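Local structure of N-acetylglucosamine 2-epimerase (Xylella fastidiosa, 3GT5) at residues A[20-25]-A[351-356]; A[34-39]-A[370-375]; A[53-58]-A[116-121]; A[290-295]-A[309-314]. The protein probably interconverts epimers of a sugar, as N-acylglucosamine 2-epimerases do. All coordinates share one frame; numbering follows the deposited sequence.

Contact 1 of 4, residues A[20-25]-A[351-356]; sequences AFYHPR and YGAWYR
Phe21, in the last turn of helix 8-22, lies against the extended loop at Gly352, their CA atoms 5.4 Å apart, where the first helix of this (alpha/alpha)-barrel meets a loop from near the end of the chain. No direct hydrogen bond crosses; two carbonyls and one methyl of the loop line the near side of the aromatic ring. With CG anti to the backbone N (chi1 174°), Phe21 reaches toward the loop, and Tyr351 O comes to the ring edge, near its plane, 3.5 Å from CD1. Gly352 O approaches the same CD1 obliquely. Ala353 CB makes an off-centre CH-pi contact, 4.3 Å from the Phe21 ring centroid, and touches Tyr22 CE1 as well. The Tyr22 hydroxyl hydrogen-bonds Asp376 OD2 and Ser370 OG. After the helix the chain turns through a cis peptide before Pro24, and Arg25 folds back: its NH1 donates to a lone pair of Phe21 O at 2.7 Å. The same NH1 gives a second bond to a water, 2.8 Å from it, which in turn donates to Tyr351 O.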
loop_
_atom_site.group_PDB
_atom_site.type_symbol
_atom_site.label_atom_id
_atom_site.label_comp_id
_atom_site.label_asym_id
_atom_site.label_seq_id
_atom_site.Cartn_x
_atom_site.Cartn_y
_atom_site.Cartn_z
ATOM N N ALA A 20 5.274 -6.755 -17.614
ATOM C CA ALA A 20 5.171 -6.638 -19.064
ATOM C C ALA A 20 4.095 -5.636 -19.482
ATOM O O ALA A 20 4.235 -5.016 -20.527
ATOM C CB ALA A 20 4.961 -8.041 -19.726
ATOM N N PHE A 21 3.056 -5.422 -18.673
ATOM C CA PHE A 21 2.067 -4.373 -18.956
ATOM C C PHE A 21 2.702 -2.971 -18.881
ATOM O O PHE A 21 2.512 -2.104 -19.761
ATOM C CB PHE A 21 0.870 -4.443 -17.962
ATOM C CG PHE A 21 -0.093 -3.332 -18.116
ATOM C CD1 PHE A 21 -1.038 -3.370 -19.118
ATOM C CD2 PHE A 21 -0.034 -2.205 -17.328
ATOM C CE1 PHE A 21 -1.917 -2.355 -19.280
ATOM C CE2 PHE A 21 -0.924 -1.167 -17.511
ATOM C CZ PHE A 21 -1.866 -1.250 -18.478
ATOM N N TYR A 22 3.455 -2.713 -17.810
ATOM C CA TYR A 22 3.948 -1.358 -17.529
ATOM C C TYR A 22 5.273 -1.055 -18.244
ATOM O O TYR A 22 5.541 0.065 -18.578
ATOM C CB TYR A 22 4.196 -1.195 -16.026
ATOM C CG TYR A 22 2.942 -1.065 -15.229
ATOM C CD1 TYR A 22 2.467 -2.139 -14.473
ATOM C CD2 TYR A 22 2.189 0.125 -15.253
ATOM C CE1 TYR A 22 1.269 -2.060 -13.765
ATOM C CE2 TYR A 22 0.989 0.230 -14.481
ATOM C CZ TYR A 22 0.549 -0.855 -13.766
ATOM O OH TYR A 22 -0.601 -0.776 -13.020
ATOM N N HIS A 23 6.105 -2.072 -18.405
ATOM C CA HIS A 23 7.459 -1.871 -18.904
ATOM C C HIS A 23 7.544 -2.208 -20.395
ATOM O O HIS A 23 7.105 -3.287 -20.785
ATOM C CB HIS A 23 8.465 -2.746 -18.134
ATOM C CG HIS A 23 9.878 -2.435 -18.504
ATOM N ND1 HIS A 23 10.471 -1.251 -18.146
ATOM C CD2 HIS A 23 10.772 -3.094 -19.281
ATOM C CE1 HIS A 23 11.689 -1.196 -18.668
ATOM N NE2 HIS A 23 11.890 -2.298 -19.368
ATOM N N PRO A 24 8.102 -1.296 -21.223
ATOM C CA PRO A 24 8.709 -0.009 -20.879
ATOM C C PRO A 24 7.797 1.225 -21.106
ATOM O O PRO A 24 8.249 2.374 -21.011
ATOM C CB PRO A 24 9.901 0.034 -21.822
ATOM C CG PRO A 24 9.285 -0.489 -23.110
ATOM C CD PRO A 24 8.395 -1.658 -22.627
ATOM N N ARG A 25 6.516 1.006 -21.364
ATOM C CA ARG A 25 5.621 2.095 -21.744
ATOM C C ARG A 25 5.392 3.162 -20.658
ATOM O O ARG A 25 5.070 4.307 -20.983
ATOM C CB ARG A 25 4.282 1.544 -22.214
ATOM C CG ARG A 25 4.376 0.909 -23.592
ATOM C CD ARG A 25 3.089 0.222 -24.010
ATOM N NE ARG A 25 2.614 -0.717 -22.984
ATOM C CZ ARG A 25 1.500 -1.431 -23.092
ATOM N NH1 ARG A 25 1.131 -2.261 -22.107
ATOM N NH2 ARG A 25 0.774 -1.346 -24.192
ATOM N N TYR A 351 -3.991 -8.247 -21.547
ATOM C CA TYR A 351 -2.957 -7.241 -21.495
ATOM C C TYR A 351 -2.081 -7.283 -20.255
ATOM O O TYR A 351 -0.985 -6.703 -20.264
ATOM C CB TYR A 351 -3.564 -5.839 -21.624
ATOM C CG TYR A 351 -4.268 -5.579 -22.935
ATOM C CD1 TYR A 351 -3.561 -5.577 -24.146
ATOM C CD2 TYR A 351 -5.645 -5.317 -22.972
ATOM C CE1 TYR A 351 -4.206 -5.304 -25.346
ATOM C CE2 TYR A 351 -6.302 -5.027 -24.197
ATOM C CZ TYR A 351 -5.573 -5.045 -25.368
ATOM O OH TYR A 351 -6.186 -4.782 -26.598
ATOM N N GLY A 352 -2.563 -7.942 -19.196
ATOM C CA GLY A 352 -1.811 -8.054 -17.942
ATOM C C GLY A 352 -2.169 -6.925 -16.981
ATOM O O GLY A 352 -2.786 -5.907 -17.375
ATOM N N ALA A 353 -1.780 -7.143 -15.710
ATOM C CA ALA A 353 -2.035 -6.237 -14.592
ATOM C C ALA A 353 -3.502 -6.441 -14.222
ATOM O O ALA A 353 -4.207 -7.196 -14.885
ATOM C CB ALA A 353 -1.694 -4.796 -14.945
ATOM N N TRP A 354 -3.948 -5.844 -13.121
ATOM C CA TRP A 354 -5.304 -6.034 -12.640
ATOM C C TRP A 354 -6.173 -4.833 -12.983
ATOM O O TRP A 354 -5.691 -3.692 -13.104
ATOM C CB TRP A 354 -5.313 -6.168 -11.098
ATOM C CG TRP A 354 -4.688 -7.410 -10.475
ATOM C CD1 TRP A 354 -3.518 -8.048 -10.836
ATOM C CD2 TRP A 354 -5.143 -8.084 -9.293
ATOM N NE1 TRP A 354 -3.259 -9.073 -9.986
ATOM C CE2 TRP A 354 -4.226 -9.119 -9.018
ATOM C CE3 TRP A 354 -6.217 -7.899 -8.431
ATOM C CZ2 TRP A 354 -4.388 -9.981 -7.951
ATOM C CZ3 TRP A 354 -6.367 -8.748 -7.372
ATOM C CH2 TRP A 354 -5.473 -9.777 -7.133
ATOM N N TYR A 355 -7.475 -5.078 -13.157
ATOM C CA TYR A 355 -8.430 -3.973 -13.213
ATOM C C TYR A 355 -8.453 -3.308 -11.858
ATOM O O TYR A 355 -8.198 -3.979 -10.871
ATOM C CB TYR A 355 -9.820 -4.439 -13.580
ATOM C CG TYR A 355 -9.851 -5.218 -14.881
ATOM C CD1 TYR A 355 -9.373 -4.660 -16.044
ATOM C CD2 TYR A 355 -10.357 -6.514 -14.916
ATOM C CE1 TYR A 355 -9.402 -5.391 -17.261
ATOM C CE2 TYR A 355 -10.392 -7.256 -16.099
ATOM C CZ TYR A 355 -9.903 -6.662 -17.276
ATOM O OH TYR A 355 -9.927 -7.375 -18.450
ATOM N N ARG A 356 -8.727 -2.000 -11.805
ATOM C CA ARG A 356 -8.792 -1.320 -10.504
ATOM C C ARG A 356 -10.011 -1.762 -9.658
ATOM O O ARG A 356 -9.882 -2.064 -8.477
ATOM C CB ARG A 356 -8.724 0.190 -10.642
ATOM C CG ARG A 356 -8.672 0.957 -9.314
ATOM C CD ARG A 356 -8.503 2.454 -9.494
ATOM N NE ARG A 356 -9.782 3.090 -9.848
ATOM C CZ ARG A 356 -10.669 3.580 -8.985
ATOM N NH1 ARG A 356 -11.792 4.123 -9.449
ATOM N NH2 ARG A 356 -10.451 3.558 -7.670
HETATM O O HOH W 1 -0.063 -4.760 -22.228
#

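Contact 2 of 4, residues A[34-39]-A[370-375]; sequences FHYFRD and SPAGKT
The ring of Tyr36, its CG anti to the carbonyl carbon (chi1 -68°), lies over the Pro371-Ala372 peptide, with Ala372 N 3.5 Å above one face and offset toward the rim. Ala372 CB packs tightly by the phenol end of the same ring, whose OH is hydrogen-bonded to His48 ND1, while Pro371 CA approaches CD1 obliquely. The Phe37 ring instead takes Ser370 O at its edge, 3.8 Å from CD2. Phe37 and Ser370 form a single antiparallel bridge, a hydrogen-bonded pair: Phe37 N donates to Ser370 O at 2.9 Å and Ser370 N to Phe37 O at 3.0 Å. The first donor stands well above the carbonyl plane; the second bond is nearly straight, 174° at the hydrogen. Beyond the bridge, Pro371 to Lys374 make a type II turn, and Lys374 NZ donates to Ser370 OG at 2.9 Å, the atom that Tyr22 OH also holds. That ammonium also forms a salt bridge with Asp376. The bridge thus lays the turn leading into helix 377-387, the last of the (alpha/alpha)-barrel, against the N-terminal strand 36-37, which pairs with strand 43-45; Gly373 N donates to Ser53 OG of helix 51-68.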
loop_
_atom_site.group_PDB
_atom_site.type_symbol
_atom_site.label_atom_id
_atom_site.label_comp_id
_atom_site.label_asym_id
_atom_site.label_seq_id
_atom_site.Cartn_x
_atom_site.Cartn_y
_atom_site.Cartn_z
ATOM N N PHE A 34 4.802 7.929 -16.604
ATOM C CA PHE A 34 3.413 8.289 -16.871
ATOM C C PHE A 34 2.559 7.572 -15.804
ATOM O O PHE A 34 2.874 6.442 -15.377
ATOM C CB PHE A 34 2.979 7.862 -18.265
ATOM C CG PHE A 34 3.823 8.439 -19.352
ATOM C CD1 PHE A 34 3.739 9.811 -19.668
ATOM C CD2 PHE A 34 4.716 7.638 -20.058
ATOM C CE1 PHE A 34 4.539 10.366 -20.680
ATOM C CE2 PHE A 34 5.521 8.206 -21.065
ATOM C CZ PHE A 34 5.416 9.566 -21.368
ATOM N N HIS A 35 1.482 8.214 -15.382
ATOM C CA HIS A 35 0.682 7.726 -14.247
ATOM C C HIS A 35 -0.772 7.322 -14.559
ATOM O O HIS A 35 -1.485 6.896 -13.661
ATOM C CB HIS A 35 0.699 8.768 -13.123
ATOM C CG HIS A 35 2.056 8.995 -12.542
ATOM N ND1 HIS A 35 2.324 10.006 -11.648
ATOM C CD2 HIS A 35 3.226 8.338 -12.728
ATOM C CE1 HIS A 35 3.595 9.953 -11.294
ATOM N NE2 HIS A 35 4.162 8.934 -11.913
ATOM N N TYR A 36 -1.213 7.444 -15.818
ATOM C CA TYR A 36 -2.597 7.148 -16.176
ATOM C C TYR A 36 -2.642 6.223 -17.398
ATOM O O TYR A 36 -2.236 6.626 -18.508
ATOM C CB TYR A 36 -3.342 8.451 -16.471
ATOM C CG TYR A 36 -3.581 9.366 -15.270
ATOM C CD1 TYR A 36 -4.790 9.355 -14.575
ATOM C CD2 TYR A 36 -2.613 10.255 -14.859
ATOM C CE1 TYR A 36 -5.017 10.198 -13.505
ATOM C CE2 TYR A 36 -2.818 11.097 -13.783
ATOM C CZ TYR A 36 -4.036 11.070 -13.123
ATOM O OH TYR A 36 -4.237 11.927 -12.079
ATOM N N PHE A 37 -3.077 4.981 -17.179
ATOM C CA PHE A 37 -3.081 3.948 -18.212
ATOM C C PHE A 37 -4.454 3.335 -18.421
ATOM O O PHE A 37 -5.175 2.962 -17.462
ATOM C CB PHE A 37 -2.156 2.778 -17.873
ATOM C CG PHE A 37 -0.729 3.173 -17.554
ATOM C CD1 PHE A 37 0.278 2.955 -18.470
ATOM C CD2 PHE A 37 -0.383 3.714 -16.314
ATOM C CE1 PHE A 37 1.576 3.307 -18.185
ATOM C CE2 PHE A 37 0.932 4.057 -16.033
ATOM C CZ PHE A 37 1.900 3.870 -16.962
ATOM N N ARG A 38 -4.824 3.189 -19.699
ATOM C CA ARG A 38 -5.975 2.397 -20.070
ATOM C C ARG A 38 -5.708 0.887 -20.016
ATOM O O ARG A 38 -4.558 0.455 -19.877
ATOM C CB ARG A 38 -6.432 2.735 -21.504
ATOM C CG ARG A 38 -6.852 4.158 -21.699
ATOM C CD ARG A 38 -7.470 4.381 -23.103
ATOM N NE ARG A 38 -7.785 5.787 -23.275
ATOM C CZ ARG A 38 -6.985 6.703 -23.827
ATOM N NH1 ARG A 38 -5.780 6.397 -24.298
ATOM N NH2 ARG A 38 -7.403 7.963 -23.905
ATOM N N ASP A 39 -6.769 0.091 -20.170
ATOM C CA ASP A 39 -6.663 -1.362 -20.113
ATOM C C ASP A 39 -5.606 -1.882 -21.070
ATOM O O ASP A 39 -4.926 -2.839 -20.757
ATOM C CB ASP A 39 -7.986 -2.044 -20.449
ATOM C CG ASP A 39 -9.030 -1.972 -19.323
ATOM O OD1 ASP A 39 -8.691 -1.712 -18.152
ATOM O OD2 ASP A 39 -10.230 -2.231 -19.600
ATOM N N SER A 370 -5.360 1.844 -14.662
ATOM C CA SER A 370 -4.433 2.362 -13.659
ATOM C C SER A 370 -4.401 3.873 -13.747
ATOM O O SER A 370 -3.541 4.451 -14.392
ATOM C CB SER A 370 -3.027 1.829 -13.849
ATOM O OG SER A 370 -2.970 0.452 -13.702
ATOM N N PRO A 371 -5.315 4.529 -13.031
ATOM C CA PRO A 371 -5.184 5.967 -12.836
ATOM C C PRO A 371 -4.076 6.272 -11.818
ATOM O O PRO A 371 -3.509 5.363 -11.208
ATOM C CB PRO A 371 -6.567 6.388 -12.323
ATOM C CG PRO A 371 -7.296 5.108 -11.957
ATOM C CD PRO A 371 -6.432 3.945 -12.266
ATOM N N ALA A 372 -3.809 7.546 -11.619
ATOM C CA ALA A 372 -2.810 8.020 -10.656
ATOM C C ALA A 372 -3.063 7.378 -9.317
ATOM O O ALA A 372 -4.207 7.292 -8.856
ATOM C CB ALA A 372 -2.876 9.526 -10.534
ATOM N N GLY A 373 -1.978 6.883 -8.706
ATOM C CA GLY A 373 -2.060 6.128 -7.458
ATOM C C GLY A 373 -1.898 4.618 -7.672
ATOM O O GLY A 373 -1.371 3.908 -6.799
ATOM N N LYS A 374 -2.335 4.097 -8.816
ATOM C CA LYS A 374 -2.255 2.629 -9.050
ATOM C C LYS A 374 -1.103 2.281 -9.958
ATOM O O LYS A 374 -1.028 2.779 -11.076
ATOM C CB LYS A 374 -3.553 2.090 -9.646
ATOM C CG LYS A 374 -3.482 0.665 -10.125
ATOM C CD LYS A 374 -4.885 0.040 -10.281
ATOM C CE LYS A 374 -4.887 -1.388 -10.723
ATOM N NZ LYS A 374 -4.209 -1.625 -12.039
ATOM N N THR A 375 -0.212 1.426 -9.471
ATOM C CA THR A 375 0.900 0.935 -10.247
ATOM C C THR A 375 0.967 -0.560 -10.164
ATOM O O THR A 375 1.921 -1.154 -10.646
ATOM C CB THR A 375 2.264 1.535 -9.796
ATOM O OG1 THR A 375 2.639 0.925 -8.558
ATOM C CG2 THR A 375 2.153 3.016 -9.661
HETATM O O HOH W 2 -0.101 5.348 -11.892
#

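Contact 3 of 4, residues A[53-58]-A[116-121]; sequences SSTRFV and AFVMLA
Thr55 OG1 is gripped by its own helix: its single proton has Leu51 O as the stronger acceptor, with Val52 O also in reach, and the oxygen presses on Phe117 CB at 3.1 Å. A chi1 of 55° places this hydroxyl between the backbone N and the carbonyl carbon, toward the preceding turn of the helix, while Thr55 CG2 meets Val118 CG2 at 3.9 Å. Segments 53-58 and 116-121 run roughly parallel, their axes 8.5 Å apart and crossing at 27°. Small residues allow this: Thr55 and Ala121 bring their CA atoms within 5.4 Å, and Ala121 CB packs on Val58 CG1 at 3.8 Å. Arg56, extended from CG to NE, passes obliquely over the Phe117 ring. Arg56 NE lies over one face, 3.4 Å from Phe117 CE1, and Arg56 CZ is 4.5 Å from the ring centroid in an off-centre cation-pi contact. The guanidinium plane is turned 61° from the ring's. Phe117 also meets the rings of Tyr113, His177 and Tyr377. Helices 51-68 and 112-127 are neighbouring inner helices of the barrel, with helix 71-88 of the outer layer against Thr55 and Val58, helix 172-189 beyond Ala116 and Met119, and helix 377-387 beside Arg56.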
loop_
_atom_site.group_PDB
_atom_site.type_symbol
_atom_site.label_atom_id
_atom_site.label_comp_id
_atom_site.label_asym_id
_atom_site.label_seq_id
_atom_site.Cartn_x
_atom_site.Cartn_y
_atom_site.Cartn_z
ATOM N N SER A 53 2.047 7.623 -7.237
ATOM C CA SER A 53 2.555 6.840 -8.400
ATOM C C SER A 53 4.078 6.929 -8.596
ATOM O O SER A 53 4.765 5.895 -8.844
ATOM C CB SER A 53 1.796 7.172 -9.689
ATOM O OG SER A 53 0.539 6.537 -9.666
ATOM N N SER A 54 4.624 8.138 -8.501
ATOM C CA SER A 54 6.074 8.338 -8.670
ATOM C C SER A 54 6.870 7.431 -7.715
ATOM O O SER A 54 7.878 6.822 -8.097
ATOM C CB SER A 54 6.491 9.810 -8.426
ATOM O OG SER A 54 6.000 10.669 -9.438
ATOM N N THR A 55 6.437 7.347 -6.475
ATOM C CA THR A 55 7.105 6.486 -5.485
ATOM C C THR A 55 6.792 4.989 -5.667
ATOM O O THR A 55 7.690 4.138 -5.549
ATOM C CB THR A 55 6.767 6.970 -4.075
ATOM O OG1 THR A 55 5.340 7.028 -3.908
ATOM C CG2 THR A 55 7.396 8.337 -3.794
ATOM N N ARG A 56 5.529 4.649 -5.927
ATOM C CA ARG A 56 5.154 3.242 -6.069
ATOM C C ARG A 56 5.859 2.597 -7.256
ATOM O O ARG A 56 6.208 1.426 -7.202
ATOM C CB ARG A 56 3.631 3.080 -6.179
ATOM C CG ARG A 56 2.949 3.157 -4.801
ATOM C CD ARG A 56 1.451 3.048 -4.927
ATOM N NE ARG A 56 0.798 3.178 -3.623
ATOM C CZ ARG A 56 -0.518 3.023 -3.436
ATOM N NH1 ARG A 56 -1.294 2.655 -4.445
ATOM N NH2 ARG A 56 -1.043 3.161 -2.217
ATOM N N PHE A 57 6.048 3.342 -8.348
ATOM C CA PHE A 57 6.784 2.770 -9.496
ATOM C C PHE A 57 8.250 2.465 -9.154
ATOM O O PHE A 57 8.820 1.536 -9.687
ATOM C CB PHE A 57 6.769 3.684 -10.699
ATOM C CG PHE A 57 5.614 3.467 -11.636
ATOM C CD1 PHE A 57 5.471 2.269 -12.328
ATOM C CD2 PHE A 57 4.718 4.494 -11.887
ATOM C CE1 PHE A 57 4.406 2.087 -13.217
ATOM C CE2 PHE A 57 3.650 4.318 -12.786
ATOM C CZ PHE A 57 3.512 3.108 -13.444
ATOM N N VAL A 58 8.870 3.244 -8.267
ATOM C CA VAL A 58 10.211 2.880 -7.770
ATOM C C VAL A 58 10.173 1.536 -7.043
ATOM O O VAL A 58 11.025 0.684 -7.259
ATOM C CB VAL A 58 10.750 3.959 -6.833
ATOM C CG1 VAL A 58 12.023 3.505 -6.055
ATOM C CG2 VAL A 58 11.031 5.215 -7.593
ATOM N N ALA A 116 5.296 8.460 3.673
ATOM C CA ALA A 116 5.411 7.009 3.864
ATOM C C ALA A 116 5.932 6.400 2.551
ATOM O O ALA A 116 6.911 5.617 2.555
ATOM C CB ALA A 116 4.086 6.416 4.229
ATOM N N PHE A 117 5.306 6.799 1.452
ATOM C CA PHE A 117 5.708 6.326 0.121
ATOM C C PHE A 117 7.088 6.774 -0.318
ATOM O O PHE A 117 7.843 5.998 -0.868
ATOM C CB PHE A 117 4.593 6.442 -0.908
ATOM C CG PHE A 117 3.596 5.353 -0.754
ATOM C CD1 PHE A 117 3.858 4.065 -1.263
ATOM C CD2 PHE A 117 2.452 5.497 0.057
ATOM C CE1 PHE A 117 3.007 3.022 -1.031
ATOM C CE2 PHE A 117 1.586 4.410 0.275
ATOM C CZ PHE A 117 1.867 3.176 -0.256
ATOM N N VAL A 118 7.464 7.984 0.026
ATOM C CA VAL A 118 8.838 8.434 -0.185
ATOM C C VAL A 118 9.835 7.588 0.607
ATOM O O VAL A 118 10.857 7.137 0.034
ATOM C CB VAL A 118 8.939 9.929 0.164
ATOM C CG1 VAL A 118 10.442 10.373 0.275
ATOM C CG2 VAL A 118 8.166 10.833 -0.900
ATOM N N MET A 119 9.551 7.327 1.904
ATOM C CA MET A 119 10.406 6.452 2.762
ATOM C C MET A 119 10.537 5.049 2.154
ATOM O O MET A 119 11.635 4.478 2.067
ATOM C CB MET A 119 9.938 6.399 4.216
ATOM C CG MET A 119 10.826 5.556 5.101
ATOM S SD MET A 119 12.577 6.231 5.344
ATOM C CE MET A 119 12.295 7.125 6.915
ATOM N N LEU A 120 9.426 4.515 1.665
ATOM C CA LEU A 120 9.441 3.230 1.008
ATOM C C LEU A 120 10.302 3.261 -0.264
ATOM O O LEU A 120 11.123 2.327 -0.465
ATOM C CB LEU A 120 8.009 2.798 0.664
ATOM C CG LEU A 120 7.901 1.425 -0.007
ATOM C CD1 LEU A 120 8.337 0.292 0.953
ATOM C CD2 LEU A 120 6.467 1.156 -0.526
ATOM N N ALA A 121 10.155 4.301 -1.095
ATOM C CA ALA A 121 10.946 4.397 -2.337
ATOM C C ALA A 121 12.457 4.465 -1.988
ATOM O O ALA A 121 13.315 3.832 -2.636
ATOM C CB ALA A 121 10.534 5.597 -3.196
#

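Contact 4 of 4, residues A[290-295]-A[309-314]; sequences GGLCYG and FWVQAE
A side-chain amide paired with a loop backbone joins segment 290-295 to the first turns of helix 309-326 in the (alpha/alpha)-barrel. Gln312 OE1 accepts from Leu292 N at 2.8 Å, and Gln312 NE2 donates to Leu292 O at 3.0 Å. Both bonds use carbonyl lone pairs, the first almost straight at 175°, and the two-point grip fixes the rotation of the amide. The glutamine chain bends at chi2 (-50°) to bring its end against the loop, and NE2 has a further acceptor in Tyr308 O. Beside the amide, Leu292 CB packs on Val311 CG1 at 3.8 Å. Val311 CG2 lies at the edge of the Tyr294 ring. Tyr294 CE1 comes 3.9 Å from Trp310 CZ2, the side chains crossing at about a right angle, and one water joins Tyr294 OH to Trp310 NE1, 2.9 Å from each. Tyr294 and Gly295 form a classic beta bulge opposite Asp304 of strand 302-308; helix 329-346 packs on Leu292 and Gln312, while helix 247-263 borders Trp310.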
loop_
_atom_site.group_PDB
_atom_site.type_symbol
_atom_site.label_atom_id
_atom_site.label_comp_id
_atom_site.label_asym_id
_atom_site.label_seq_id
_atom_site.Cartn_x
_atom_site.Cartn_y
_atom_site.Cartn_z
ATOM N N GLY A 290 -18.649 -13.826 -5.169
ATOM C CA GLY A 290 -17.185 -13.882 -4.960
ATOM C C GLY A 290 -16.601 -12.511 -4.661
ATOM O O GLY A 290 -17.137 -11.480 -5.076
ATOM N N GLY A 291 -15.486 -12.503 -3.915
ATOM C CA GLY A 291 -14.676 -11.278 -3.765
ATOM C C GLY A 291 -15.002 -10.567 -2.457
ATOM O O GLY A 291 -16.091 -10.696 -1.937
ATOM N N LEU A 292 -14.038 -9.807 -1.945
ATOM C CA LEU A 292 -14.260 -9.008 -0.752
ATOM C C LEU A 292 -14.796 -7.626 -1.146
ATOM O O LEU A 292 -14.194 -6.902 -1.975
ATOM C CB LEU A 292 -12.950 -8.843 0.018
ATOM C CG LEU A 292 -12.319 -10.087 0.604
ATOM C CD1 LEU A 292 -10.905 -9.728 1.092
ATOM C CD2 LEU A 292 -13.164 -10.609 1.735
ATOM N N CYS A 293 -15.934 -7.254 -0.534
ATOM C CA CYS A 293 -16.518 -5.918 -0.714
ATOM C C CYS A 293 -15.634 -4.818 -0.116
ATOM O O CYS A 293 -14.780 -5.103 0.736
ATOM C CB CYS A 293 -17.904 -5.861 -0.057
ATOM S SG CYS A 293 -19.090 -6.949 -0.881
ATOM N N TYR A 294 -15.821 -3.594 -0.581
ATOM C CA TYR A 294 -14.928 -2.475 -0.238
ATOM C C TYR A 294 -15.086 -1.979 1.208
ATOM O O TYR A 294 -14.084 -1.646 1.855
ATOM C CB TYR A 294 -15.174 -1.318 -1.162
ATOM C CG TYR A 294 -14.152 -0.214 -1.156
ATOM C CD1 TYR A 294 -12.783 -0.476 -1.274
ATOM C CD2 TYR A 294 -14.561 1.107 -1.136
ATOM C CE1 TYR A 294 -11.861 0.570 -1.357
ATOM C CE2 TYR A 294 -13.652 2.152 -1.179
ATOM C CZ TYR A 294 -12.307 1.873 -1.289
ATOM O OH TYR A 294 -11.438 2.932 -1.390
ATOM N N GLY A 295 -16.327 -1.922 1.697
ATOM C CA GLY A 295 -16.606 -1.209 2.947
ATOM C C GLY A 295 -17.833 -1.712 3.671
ATOM O O GLY A 295 -18.796 -2.177 3.040
ATOM N N PHE A 309 -9.140 -4.099 -6.510
ATOM C CA PHE A 309 -7.959 -4.936 -6.722
ATOM C C PHE A 309 -7.151 -5.140 -5.429
ATOM O O PHE A 309 -6.862 -6.268 -5.038
ATOM C CB PHE A 309 -7.075 -4.355 -7.851
ATOM C CG PHE A 309 -6.251 -3.131 -7.487
ATOM C CD1 PHE A 309 -4.868 -3.203 -7.428
ATOM C CD2 PHE A 309 -6.862 -1.879 -7.252
ATOM C CE1 PHE A 309 -4.113 -2.089 -7.099
ATOM C CE2 PHE A 309 -6.106 -0.780 -6.879
ATOM C CZ PHE A 309 -4.723 -0.883 -6.835
ATOM N N TRP A 310 -6.858 -4.029 -4.762
ATOM C CA TRP A 310 -5.906 -4.035 -3.652
ATOM C C TRP A 310 -6.464 -4.733 -2.424
ATOM O O TRP A 310 -5.739 -5.353 -1.629
ATOM C CB TRP A 310 -5.443 -2.621 -3.328
ATOM C CG TRP A 310 -6.489 -1.706 -2.692
ATOM C CD1 TRP A 310 -7.269 -0.809 -3.324
ATOM C CD2 TRP A 310 -6.806 -1.617 -1.299
ATOM N NE1 TRP A 310 -8.085 -0.161 -2.410
ATOM C CE2 TRP A 310 -7.791 -0.613 -1.158
ATOM C CE3 TRP A 310 -6.344 -2.282 -0.159
ATOM C CZ2 TRP A 310 -8.330 -0.248 0.069
ATOM C CZ3 TRP A 310 -6.895 -1.940 1.088
ATOM C CH2 TRP A 310 -7.884 -0.921 1.186
ATOM N N VAL A 311 -7.792 -4.673 -2.251
ATOM C CA VAL A 311 -8.466 -5.434 -1.175
ATOM C C VAL A 311 -8.272 -6.955 -1.276
ATOM O O VAL A 311 -7.963 -7.629 -0.304
ATOM C CB VAL A 311 -9.981 -5.043 -1.122
ATOM C CG1 VAL A 311 -10.702 -5.783 -0.022
ATOM C CG2 VAL A 311 -10.064 -3.487 -0.911
ATOM N N GLN A 312 -8.403 -7.474 -2.488
ATOM C CA GLN A 312 -8.194 -8.875 -2.695
ATOM C C GLN A 312 -6.712 -9.233 -2.485
ATOM O O GLN A 312 -6.412 -10.241 -1.875
ATOM C CB GLN A 312 -8.651 -9.283 -4.095
ATOM C CG GLN A 312 -9.900 -8.606 -4.641
ATOM C CD GLN A 312 -11.112 -8.600 -3.724
ATOM O OE1 GLN A 312 -11.457 -9.603 -3.114
ATOM N NE2 GLN A 312 -11.798 -7.462 -3.670
ATOM N N ALA A 313 -5.829 -8.393 -3.006
ATOM C CA ALA A 313 -4.362 -8.645 -2.992
ATOM C C ALA A 313 -3.817 -8.653 -1.532
ATOM O O ALA A 313 -3.065 -9.516 -1.135
ATOM C CB ALA A 313 -3.662 -7.579 -3.869
ATOM N N GLU A 314 -4.175 -7.646 -0.758
ATOM C CA GLU A 314 -3.655 -7.515 0.605
ATOM C C GLU A 314 -4.159 -8.697 1.443
ATOM O O GLU A 314 -3.454 -9.222 2.322
ATOM C CB GLU A 314 -4.082 -6.191 1.257
ATOM C CG GLU A 314 -3.409 -4.959 0.660
ATOM C CD GLU A 314 -1.879 -4.926 0.842
ATOM O OE1 GLU A 314 -1.348 -5.493 1.845
ATOM O OE2 GLU A 314 -1.186 -4.328 -0.007
HETATM O O HOH W 3 -9.169 2.407 -3.059
#

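In the fold
From the N terminus, helix 8-22 opens contact 1 and strand 36-37 opens contact 2; both close only near the C-terminal end, at 351-356 and 370-375, so the two long loops cross. Within both lie contact 3, closing a 57-residue loop between helices 51-68 and 112-127, and later contact 4, closing a short one of 13 residues around strand 302-308; these two lie on opposite sides of the chain's centre. Contacts 1 and 2 join the N-terminal and C-terminal parts of the chain, closing the ring of helices, and share a hydrogen bond from Lys374 NZ to Trp354 O. The turn of contact 2 reaches helix 51-68 of contact 3. Arg356 O accepts a hydrogen bond from Phe309 N, tying contact 1 to contact 4.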